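Local coordinates for chitin elicitor-binding protein (Oryza sativa subsp. japonica, PDB 5JCD), which binds chitin oligosaccharide elicitors and takes part in signalling for rice defence responses, this chain being its LysM-bearing portion, at residues L82-V87 against S125-I130; F3-A8 against S135-E140; V151-N156 against L183-I188. All blocks are in the same frame, centred on the assembly; numbering follows the deposited sequence.

In the fold
None of the three contacts is core packing. Contacts 1 and 2 are partly buried, and contact 3 is a surface contact. Contacts 1 and 3 both join the two ends of a helix pair in a LysM domain, contact 1 at the strands and contact 3 mainly at adjoining turns. Contact 1 is an antiparallel strand pair with five backbone bonds. Contact 3 ties Val-151 to a turn by two backbone bonds, with a small apolar cluster and a methionine. The two lie on opposite sides of the chain's centre. Contact 2 instead fastens the N-terminal segment to residues 135-140, through polar side chains beside two disulfides. It touches contact 3 where Phe-3 packs on Ile-188.

Contact 1. Residues L82-V87 against S125-I130; sequences LPIYVV and SQTLWI
This is the two-stranded antiparallel sheet of a LysM domain, the beta-alpha-alpha-beta fold. Strand 84-86 pairs with strand 127-129, and the two helices of the domain lie between them in the chain. Tyr-85 and Leu-128 form the hydrogen-bonded pair, with Tyr-85 N to Leu-128 O and Leu-128 N to Tyr-85 O both at 2.6 Å. The pairing runs on past the strands: Ile-130 N binds Pro-83 O at 3.0 Å, Val-87 N binds Gln-126 O, and Ser-125 N binds Val-87 O.

One face carries Ile-84, Val-86, Thr-127 and Trp-129. Thr-127 OG1 sits between the backbone N and the carbonyl carbon (chi1 54°). This leaves CG2 anti to the carbonyl carbon, where it meets Val-86 CG1 at 3.7 Å and Ile-84 CG2 at 3.9 Å. Ile-84 CD1 turns back over the opposite strand, 3.4 Å from Leu-128 O. Thr-127 is a chitin-binding residue. The Trp-129 indole swings to the Leu-82 end (chi1 169°). Leu-82 O and Pro-83 O lie at its edge, in the ring plane, while NE1 is bound by Ser-79 O. Arg-81 makes a cation-pi contact with the indole.

On the other face Leu-128 CD1 packs on Val-87 CG2 at 3.6 Å. Tyr-85 CB rests on Ile-130 CG1 at 3.9 Å, and its ring leads away from the 125-130 segment to where its OH is hydrogen-bonded to Asp-91 OD2.

The Tyr-85 and Leu-128 face is covered by helix 93-100, through Ile-96 and Leu-93. Helix 107-113 reaches the sheet at Ala-113, which touches Trp-129, and at Ile-110 on Ile-130. Just beyond that helix, Asn-114, also a chitin-binding residue, accepts from Trp-129 N.

Contact 2. Residues F3-A8 against S135-E140; sequences FTCAVA and SCDKEE
The contact belongs to the disulfide-knit junction of the N-terminal segment with residues 135-140, in the loop between strands 133-134 and 145-150. In this structure Cys-5 is disulfide-bonded to Cys-72, and Cys-136 to Cys-13. The two half-cystines of this contact are therefore not joined to each other, although Cys-5 SG lies 3.4 Å from Cys-136 N. Both partner cysteines sit on the strands 12-20 and 63-72 of the mixed sheet.

Two polar side chains of the 135-140 segment grip the backbone of the N-terminal one. Ser-135 OG donates to Thr-4 O at 2.8 Å, in the carbonyl plane and on a lone pair. Ser-135 OG also accepts from Asp-137 N at 3.0 Å, which makes an ST turn. One hydroxyl thus ties its own loop to the N-terminal segment, and its rotation is set by both bonds. OG stands anti to the backbone N (chi1 -180°), which brings it against Cys-5 CB.

Asp-137 lays its carboxylate alongside Cys-5 and Ala-6. OD2 comes near Thr-4 O, but both are acceptors and no bond forms. The carboxylate oxygen OD2 has its partner in Arg-174 of helix 168-174, a salt bridge that would probably favour the charged carboxylate. The helix also touches Ser-135 through the same arginine. Val-7 closes the outer end, with its CG1 methyl 3.8 Å from Asp-137 OD1. This OD1 uses its syn lone pair, on the side of OD2, to accept the N-H of Ala-6, with OD1 to N at 2.7 Å and a nearly straight N-H...O angle of 174°.

Contact 3. Residues V151-N156 against L183-I188; sequences VGKGEN and LQMGQI. With NAG (2-acetamido-2-deoxy-beta-D-glucopyranose), chain D.
This is a surface contact in the second LysM domain, beside two type II turns. Gly-152 to Glu-155 leads from strand 145-150 into helix 157-163, and Gln-184 to Gln-187 leads into strand 188-193. Val-151, just before the first turn, bonds to the second turn, as Val-151 N binds Gln-187 O at 2.9 Å and Val-151 O takes Gly-186 N at 2.8 Å.

Its side chain is buried against Leu-183, the second turn and Ile-160. CG1, placed opposite the backbone N (chi1 171°), meets Leu-183 CD2 at 3.6 Å, while CG2 faces Gln-187 O. Leu-183 CD2 also reaches Glu-155 O at 3.6 Å. Ile-160 of helix 157-163 touches both Val-151 and Leu-183. Met-185 runs out extended along the first turn, and its CE lies 3.8 Å from Lys-153 CB.

Each turn is braced by a side chain. Glu-155 OE1 accepts from Gly-152 N at 2.7 Å, from above the carboxylate plane, and also binds Tyr-149 OH. Gln-187 OE1 accepts from Gln-184 N in its carbonyl plane.

Asn-156 carries a covalently linked sugar, with ND2 bonded to NAG C1, and its OD1 caps Ala-159 N. Gly-154, Leu-183, Gln-184 and Met-185 are chitin-binding residues. The backbone bonds and the small apolar cluster thus hold both chitin-binding turns side by side.

Contact 1. Residues L82-V87 against S125-I130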
loop_
_atom_site.group_PDB
_atom_site.type_symbol
_atom_site.label_atom_id
_atom_site.label_comp_id
_atom_site.label_asym_id
_atom_site.label_seq_id
_atom_site.Cartn_x
_atom_site.Cartn_y
_atom_site.Cartn_z
ATOM N N LEU A 82 -3.826 -5.815 9.516
ATOM C CA LEU A 82 -2.659 -6.453 8.913
ATOM C C LEU A 82 -2.055 -5.444 7.965
ATOM O O LEU A 82 -2.755 -4.527 7.521
ATOM C CB LEU A 82 -3.083 -7.686 8.127
ATOM C CG LEU A 82 -3.553 -8.844 8.996
ATOM C CD1 LEU A 82 -4.284 -9.898 8.173
ATOM C CD2 LEU A 82 -2.338 -9.442 9.703
ATOM N N PRO A 83 -0.754 -5.576 7.661
ATOM C CA PRO A 83 0.194 -6.550 8.190
ATOM C C PRO A 83 0.679 -6.193 9.598
ATOM O O PRO A 83 0.491 -5.068 10.055
ATOM C CB PRO A 83 1.352 -6.462 7.204
ATOM C CG PRO A 83 1.319 -5.082 6.731
ATOM C CD PRO A 83 -0.112 -4.677 6.686
ATOM N N ILE A 84 1.294 -7.161 10.267
ATOM C CA ILE A 84 1.848 -6.963 11.608
ATOM C C ILE A 84 3.363 -6.856 11.543
ATOM O O ILE A 84 4.020 -7.692 10.918
ATOM C CB ILE A 84 1.457 -8.137 12.521
ATOM C CG1 ILE A 84 0.033 -7.927 13.017
ATOM C CG2 ILE A 84 2.407 -8.267 13.706
ATOM C CD1 ILE A 84 -0.141 -6.582 13.620
ATOM N N TYR A 85 3.922 -5.826 12.173
ATOM C CA TYR A 85 5.378 -5.686 12.181
ATOM C C TYR A 85 5.969 -5.786 13.587
ATOM O O TYR A 85 5.558 -5.069 14.511
ATOM C CB TYR A 85 5.816 -4.374 11.523
ATOM C CG TYR A 85 7.311 -4.260 11.410
ATOM C CD1 TYR A 85 7.987 -4.784 10.315
ATOM C CD2 TYR A 85 8.060 -3.659 12.421
ATOM C CE1 TYR A 85 9.368 -4.693 10.222
ATOM C CE2 TYR A 85 9.429 -3.560 12.338
ATOM C CZ TYR A 85 10.087 -4.074 11.243
ATOM O OH TYR A 85 11.463 -3.961 11.179
ATOM N N VAL A 86 6.947 -6.674 13.736
ATOM C CA VAL A 86 7.671 -6.824 15.002
ATOM C C VAL A 86 8.929 -5.944 15.075
ATOM O O VAL A 86 9.872 -6.106 14.302
ATOM C CB VAL A 86 8.005 -8.309 15.268
ATOM C CG1 VAL A 86 6.733 -9.083 15.525
ATOM C CG2 VAL A 86 8.726 -8.923 14.072
ATOM N N VAL A 87 8.921 -5.006 16.012
ATOM C CA VAL A 87 10.013 -4.058 16.194
ATOM C C VAL A 87 11.351 -4.746 16.455
ATOM O O VAL A 87 11.431 -5.699 17.228
ATOM C CB VAL A 87 9.737 -3.118 17.368
ATOM C CG1 VAL A 87 10.882 -2.130 17.537
ATOM C CG2 VAL A 87 8.435 -2.407 17.163
ATOM N N SER A 125 10.608 -6.342 19.612
ATOM C CA SER A 125 9.760 -7.546 19.575
ATOM C C SER A 125 8.280 -7.259 19.826
ATOM O O SER A 125 7.431 -8.163 19.784
ATOM C CB SER A 125 10.286 -8.651 20.501
ATOM O OG SER A 125 9.942 -9.925 19.993
ATOM N N GLN A 126 7.985 -5.989 20.075
ATOM C CA GLN A 126 6.621 -5.489 20.107
ATOM C C GLN A 126 5.981 -5.626 18.709
ATOM O O GLN A 126 6.666 -5.490 17.691
ATOM C CB GLN A 126 6.640 -4.020 20.521
ATOM C CG GLN A 126 5.314 -3.288 20.419
ATOM C CD GLN A 126 5.463 -1.816 20.731
ATOM O OE1 GLN A 126 6.574 -1.322 20.916
ATOM N NE2 GLN A 126 4.348 -1.112 20.809
ATOM N N THR A 127 4.684 -5.928 18.660
ATOM C CA THR A 127 3.987 -6.018 17.384
ATOM C C THR A 127 3.275 -4.710 17.048
ATOM O O THR A 127 2.560 -4.138 17.877
ATOM C CB THR A 127 2.941 -7.133 17.370
ATOM O OG1 THR A 127 2.062 -6.946 18.479
ATOM C CG2 THR A 127 3.594 -8.518 17.446
ATOM N N LEU A 128 3.478 -4.248 15.820
ATOM C CA LEU A 128 2.856 -3.019 15.339
ATOM C C LEU A 128 1.910 -3.339 14.177
ATOM O O LEU A 128 2.250 -4.121 13.280
ATOM C CB LEU A 128 3.924 -2.027 14.867
ATOM C CG LEU A 128 5.012 -1.514 15.809
ATOM C CD1 LEU A 128 6.070 -0.748 15.026
ATOM C CD2 LEU A 128 4.397 -0.622 16.873
ATOM N N TRP A 129 0.715 -2.758 14.208
ATOM C CA TRP A 129 -0.190 -2.821 13.061
ATOM C C TRP A 129 0.213 -1.739 12.075
ATOM O O TRP A 129 0.192 -0.560 12.414
ATOM C CB TRP A 129 -1.639 -2.585 13.498
ATOM C CG TRP A 129 -2.596 -2.377 12.342
ATOM C CD1 TRP A 129 -2.550 -2.990 11.112
ATOM C CD2 TRP A 129 -3.711 -1.468 12.292
ATOM N NE1 TRP A 129 -3.576 -2.540 10.319
ATOM C CE2 TRP A 129 -4.306 -1.605 11.009
ATOM C CE3 TRP A 129 -4.275 -0.564 13.208
ATOM C CZ2 TRP A 129 -5.436 -0.869 10.614
ATOM C CZ3 TRP A 129 -5.404 0.172 12.815
ATOM C CH2 TRP A 129 -5.970 0.014 11.521
ATOM N N ILE A 130 0.543 -2.128 10.849
ATOM C CA ILE A 130 0.874 -1.157 9.814
ATOM C C ILE A 130 -0.377 -0.865 8.959
ATOM O O ILE A 130 -0.836 -1.721 8.209
ATOM C CB ILE A 130 2.011 -1.695 8.915
ATOM C CG1 ILE A 130 3.207 -2.158 9.758
ATOM C CG2 ILE A 130 2.421 -0.668 7.873
ATOM C CD1 ILE A 130 3.839 -1.065 10.626
#

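Contact 2. Residues F3-A8 against S135-E140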
loop_
_atom_site.group_PDB
_atom_site.type_symbol
_atom_site.label_atom_id
_atom_site.label_comp_id
_atom_site.label_asym_id
_atom_site.label_seq_id
_atom_site.Cartn_x
_atom_site.Cartn_y
_atom_site.Cartn_z
ATOM N N PHE A 3 -5.363 7.122 2.739
ATOM C CA PHE A 3 -6.328 7.295 1.638
ATOM C C PHE A 3 -7.694 7.483 2.235
ATOM O O PHE A 3 -8.057 6.855 3.215
ATOM C CB PHE A 3 -6.402 6.109 0.665
ATOM C CG PHE A 3 -5.181 5.931 -0.184
ATOM C CD1 PHE A 3 -4.175 6.902 -0.206
ATOM C CD2 PHE A 3 -5.034 4.788 -0.965
ATOM C CE1 PHE A 3 -3.046 6.728 -0.969
ATOM C CE2 PHE A 3 -3.900 4.602 -1.744
ATOM C CZ PHE A 3 -2.901 5.572 -1.744
ATOM N N THR A 4 -8.439 8.389 1.639
ATOM C CA THR A 4 -9.779 8.688 2.076
ATOM C C THR A 4 -10.812 7.595 1.672
ATOM O O THR A 4 -10.687 6.956 0.632
ATOM C CB THR A 4 -10.128 10.099 1.524
ATOM O OG1 THR A 4 -9.857 11.079 2.539
ATOM C CG2 THR A 4 -11.545 10.210 1.009
ATOM N N CYS A 5 -11.831 7.394 2.502
ATOM C CA CYS A 5 -12.916 6.470 2.196
ATOM C C CYS A 5 -14.188 6.978 2.855
ATOM O O CYS A 5 -14.197 7.242 4.058
ATOM C CB CYS A 5 -12.607 5.061 2.707
ATOM S SG CYS A 5 -13.847 3.831 2.259
ATOM N N ALA A 6 -15.264 7.082 2.076
ATOM C CA ALA A 6 -16.482 7.750 2.528
ATOM C C ALA A 6 -17.711 6.839 2.692
ATOM O O ALA A 6 -18.800 7.328 2.997
ATOM C CB ALA A 6 -16.817 8.875 1.566
ATOM N N VAL A 7 -17.532 5.534 2.508
ATOM C CA VAL A 7 -18.622 4.578 2.630
ATOM C C VAL A 7 -18.848 4.186 4.075
ATOM O O VAL A 7 -18.112 4.624 4.960
ATOM C CB VAL A 7 -18.342 3.332 1.800
ATOM C CG1 VAL A 7 -18.102 3.723 0.318
ATOM C CG2 VAL A 7 -17.146 2.610 2.361
ATOM N N ALA A 8 -19.850 3.343 4.319
ATOM C CA ALA A 8 -20.200 2.986 5.689
ATOM C C ALA A 8 -19.036 2.339 6.417
ATOM O O ALA A 8 -18.371 1.430 5.898
ATOM C CB ALA A 8 -21.399 2.057 5.721
ATOM N N SER A 135 -8.899 2.278 0.152
ATOM C CA SER A 135 -10.250 2.802 0.170
ATOM C C SER A 135 -11.159 1.790 -0.479
ATOM O O SER A 135 -10.700 0.913 -1.231
ATOM C CB SER A 135 -10.339 4.119 -0.595
ATOM O OG SER A 135 -11.664 4.631 -0.576
ATOM N N CYS A 136 -12.449 1.925 -0.218
ATOM C CA CYS A 136 -13.415 1.125 -0.942
ATOM C C CYS A 136 -14.369 2.047 -1.724
ATOM O O CYS A 136 -15.409 1.593 -2.193
ATOM C CB CYS A 136 -14.186 0.213 0.012
ATOM S SG CYS A 136 -13.163 -0.869 1.096
ATOM N N ASP A 137 -14.032 3.337 -1.841
ATOM C CA ASP A 137 -14.874 4.293 -2.577
ATOM C C ASP A 137 -14.962 3.819 -4.004
ATOM O O ASP A 137 -13.995 3.281 -4.534
ATOM C CB ASP A 137 -14.272 5.702 -2.627
ATOM C CG ASP A 137 -14.348 6.443 -1.302
ATOM O OD1 ASP A 137 -15.255 6.159 -0.491
ATOM O OD2 ASP A 137 -13.477 7.312 -1.073
ATOM N N LYS A 138 -16.125 4.016 -4.615
ATOM C CA LYS A 138 -16.288 3.840 -6.050
ATOM C C LYS A 138 -15.679 5.036 -6.799
ATOM O O LYS A 138 -15.413 6.094 -6.213
ATOM C CB LYS A 138 -17.772 3.708 -6.385
ATOM C CG LYS A 138 -18.370 2.359 -5.957
ATOM C CD LYS A 138 -19.888 2.316 -6.075
ATOM C CE LYS A 138 -20.445 1.012 -5.470
ATOM N NZ LYS A 138 -20.944 0.014 -6.467
ATOM N N GLU A 139 -15.416 4.853 -8.083
ATOM C CA GLU A 139 -14.944 5.951 -8.913
ATOM C C GLU A 139 -16.039 6.352 -9.910
ATOM O O GLU A 139 -16.289 5.649 -10.903
ATOM C CB GLU A 139 -13.645 5.578 -9.634
ATOM C CG GLU A 139 -12.987 6.747 -10.365
ATOM C CD GLU A 139 -12.799 7.953 -9.462
ATOM O OE1 GLU A 139 -12.839 9.093 -9.969
ATOM O OE2 GLU A 139 -12.598 7.766 -8.243
ATOM N N GLU A 140 -16.688 7.479 -9.624
ATOM C CA GLU A 140 -17.824 7.953 -10.407
ATOM C C GLU A 140 -18.874 6.850 -10.606
ATOM O O GLU A 140 -19.307 6.580 -11.735
ATOM C CB GLU A 140 -17.359 8.515 -11.755
ATOM C CG GLU A 140 -17.595 10.028 -11.913
ATOM C CD GLU A 140 -16.322 10.865 -11.813
ATOM O OE1 GLU A 140 -15.574 10.961 -12.813
ATOM O OE2 GLU A 140 -16.077 11.445 -10.729
#

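Contact 3. Residues V151-N156 against L183-I188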
loop_
_atom_site.group_PDB
_atom_site.type_symbol
_atom_site.label_atom_id
_atom_site.label_comp_id
_atom_site.label_asym_id
_atom_site.label_seq_id
_atom_site.Cartn_x
_atom_site.Cartn_y
_atom_site.Cartn_z
ATOM N N VAL A 151 5.250 7.169 -6.823
ATOM C CA VAL A 151 5.720 7.772 -8.061
ATOM C C VAL A 151 7.236 7.595 -8.251
ATOM O O VAL A 151 8.057 7.883 -7.356
ATOM C CB VAL A 151 5.400 9.289 -8.105
ATOM C CG1 VAL A 151 6.086 9.926 -9.281
ATOM C CG2 VAL A 151 3.882 9.546 -8.144
ATOM N N GLY A 152 7.594 7.098 -9.421
ATOM C CA GLY A 152 8.975 6.921 -9.808
ATOM C C GLY A 152 9.596 8.199 -10.334
ATOM O O GLY A 152 8.890 9.128 -10.714
ATOM N N LYS A 153 10.921 8.258 -10.332
ATOM C CA LYS A 153 11.633 9.427 -10.832
ATOM C C LYS A 153 11.437 9.613 -12.332
ATOM O O LYS A 153 11.627 8.687 -13.116
ATOM C CB LYS A 153 13.124 9.314 -10.496
ATOM C CG LYS A 153 14.078 9.876 -11.540
ATOM C CD LYS A 153 15.410 10.270 -10.902
ATOM C CE LYS A 153 15.266 11.543 -10.049
ATOM N NZ LYS A 153 15.629 12.805 -10.791
ATOM N N GLY A 154 11.082 10.838 -12.715
ATOM C CA GLY A 154 10.879 11.183 -14.104
ATOM C C GLY A 154 9.477 10.848 -14.575
ATOM O O GLY A 154 9.140 11.132 -15.700
ATOM N N GLU A 155 8.643 10.283 -13.706
ATOM C CA GLU A 155 7.279 9.952 -14.090
ATOM C C GLU A 155 6.318 11.153 -14.127
ATOM O O GLU A 155 6.516 12.166 -13.452
ATOM C CB GLU A 155 6.725 8.832 -13.197
ATOM C CG GLU A 155 7.386 7.474 -13.477
ATOM C CD GLU A 155 6.936 6.319 -12.567
ATOM O OE1 GLU A 155 6.168 6.525 -11.597
ATOM O OE2 GLU A 155 7.380 5.179 -12.828
ATOM N N ASN A 156 5.278 11.027 -14.942
ATOM C CA ASN A 156 4.236 12.035 -15.029
ATOM C C ASN A 156 2.843 11.406 -14.843
ATOM O O ASN A 156 2.672 10.199 -14.987
ATOM C CB ASN A 156 4.334 12.815 -16.347
ATOM C CG ASN A 156 4.293 11.916 -17.575
ATOM O OD1 ASN A 156 3.232 11.395 -17.934
ATOM N ND2 ASN A 156 5.445 11.768 -18.247
ATOM N N LEU A 183 4.597 16.938 -9.493
ATOM C CA LEU A 183 4.627 15.544 -9.028
ATOM C C LEU A 183 6.004 15.217 -8.447
ATOM O O LEU A 183 7.012 15.396 -9.102
ATOM C CB LEU A 183 4.326 14.584 -10.191
ATOM C CG LEU A 183 3.851 13.176 -9.844
ATOM C CD1 LEU A 183 2.458 13.246 -9.280
ATOM C CD2 LEU A 183 3.892 12.223 -11.030
ATOM N N GLN A 184 6.054 14.746 -7.210
ATOM C CA GLN A 184 7.330 14.346 -6.629
ATOM C C GLN A 184 7.605 12.854 -6.648
ATOM O O GLN A 184 6.696 12.027 -6.530
ATOM C CB GLN A 184 7.441 14.873 -5.211
ATOM C CG GLN A 184 7.807 16.323 -5.186
ATOM C CD GLN A 184 7.821 16.873 -3.804
ATOM O OE1 GLN A 184 7.498 16.171 -2.847
ATOM N NE2 GLN A 184 8.251 18.125 -3.671
ATOM N N MET A 185 8.879 12.525 -6.799
ATOM C CA MET A 185 9.328 11.161 -6.630
ATOM C C MET A 185 8.950 10.702 -5.217
ATOM O O MET A 185 9.135 11.429 -4.246
ATOM C CB MET A 185 10.827 11.094 -6.830
ATOM C CG MET A 185 11.415 9.699 -6.724
ATOM S SD MET A 185 13.217 9.748 -6.646
ATOM C CE MET A 185 13.659 8.033 -6.946
ATOM N N GLY A 186 8.359 9.513 -5.114
ATOM C CA GLY A 186 8.017 8.961 -3.819
ATOM C C GLY A 186 6.687 9.455 -3.279
ATOM O O GLY A 186 6.222 8.968 -2.259
ATOM N N GLN A 187 6.054 10.382 -3.984
ATOM C CA GLN A 187 4.669 10.737 -3.680
ATOM C C GLN A 187 3.765 9.501 -3.848
ATOM O O GLN A 187 3.845 8.782 -4.838
ATOM C CB GLN A 187 4.171 11.828 -4.630
ATOM C CG GLN A 187 2.784 12.361 -4.274
ATOM C CD GLN A 187 2.450 13.653 -5.022
ATOM O OE1 GLN A 187 3.276 14.184 -5.771
ATOM N NE2 GLN A 187 1.246 14.170 -4.805
ATOM N N ILE A 188 2.906 9.283 -2.872
ATOM C CA ILE A 188 2.009 8.153 -2.861
ATOM C C ILE A 188 0.666 8.501 -3.491
ATOM O O ILE A 188 -0.063 9.338 -2.979
ATOM C CB ILE A 188 1.753 7.687 -1.424
ATOM C CG1 ILE A 188 3.085 7.446 -0.702
ATOM C CG2 ILE A 188 0.867 6.462 -1.420
ATOM C CD1 ILE A 188 3.970 6.402 -1.344
HETATM C C1 NAG D . 5.392 10.994 -19.478
HETATM C C2 NAG D . 5.741 11.877 -20.683
HETATM C C3 NAG D . 5.802 11.048 -21.965
HETATM C C4 NAG D . 6.888 9.996 -21.778
HETATM C C5 NAG D . 6.480 9.115 -20.601
HETATM C C6 NAG D . 7.460 7.956 -20.352
HETATM C C7 NAG D . 5.167 14.162 -20.274
HETATM C C8 NAG D . 4.091 15.209 -20.231
HETATM N N2 NAG D . 4.821 12.989 -20.794
HETATM O O3 NAG D . 6.038 11.873 -23.090
HETATM O O4 NAG D . 7.084 9.211 -22.936
HETATM O O5 NAG D . 6.317 9.907 -19.431
HETATM O O6 NAG D . 8.743 8.382 -19.921
HETATM O O7 NAG D . 6.304 14.389 -19.839
#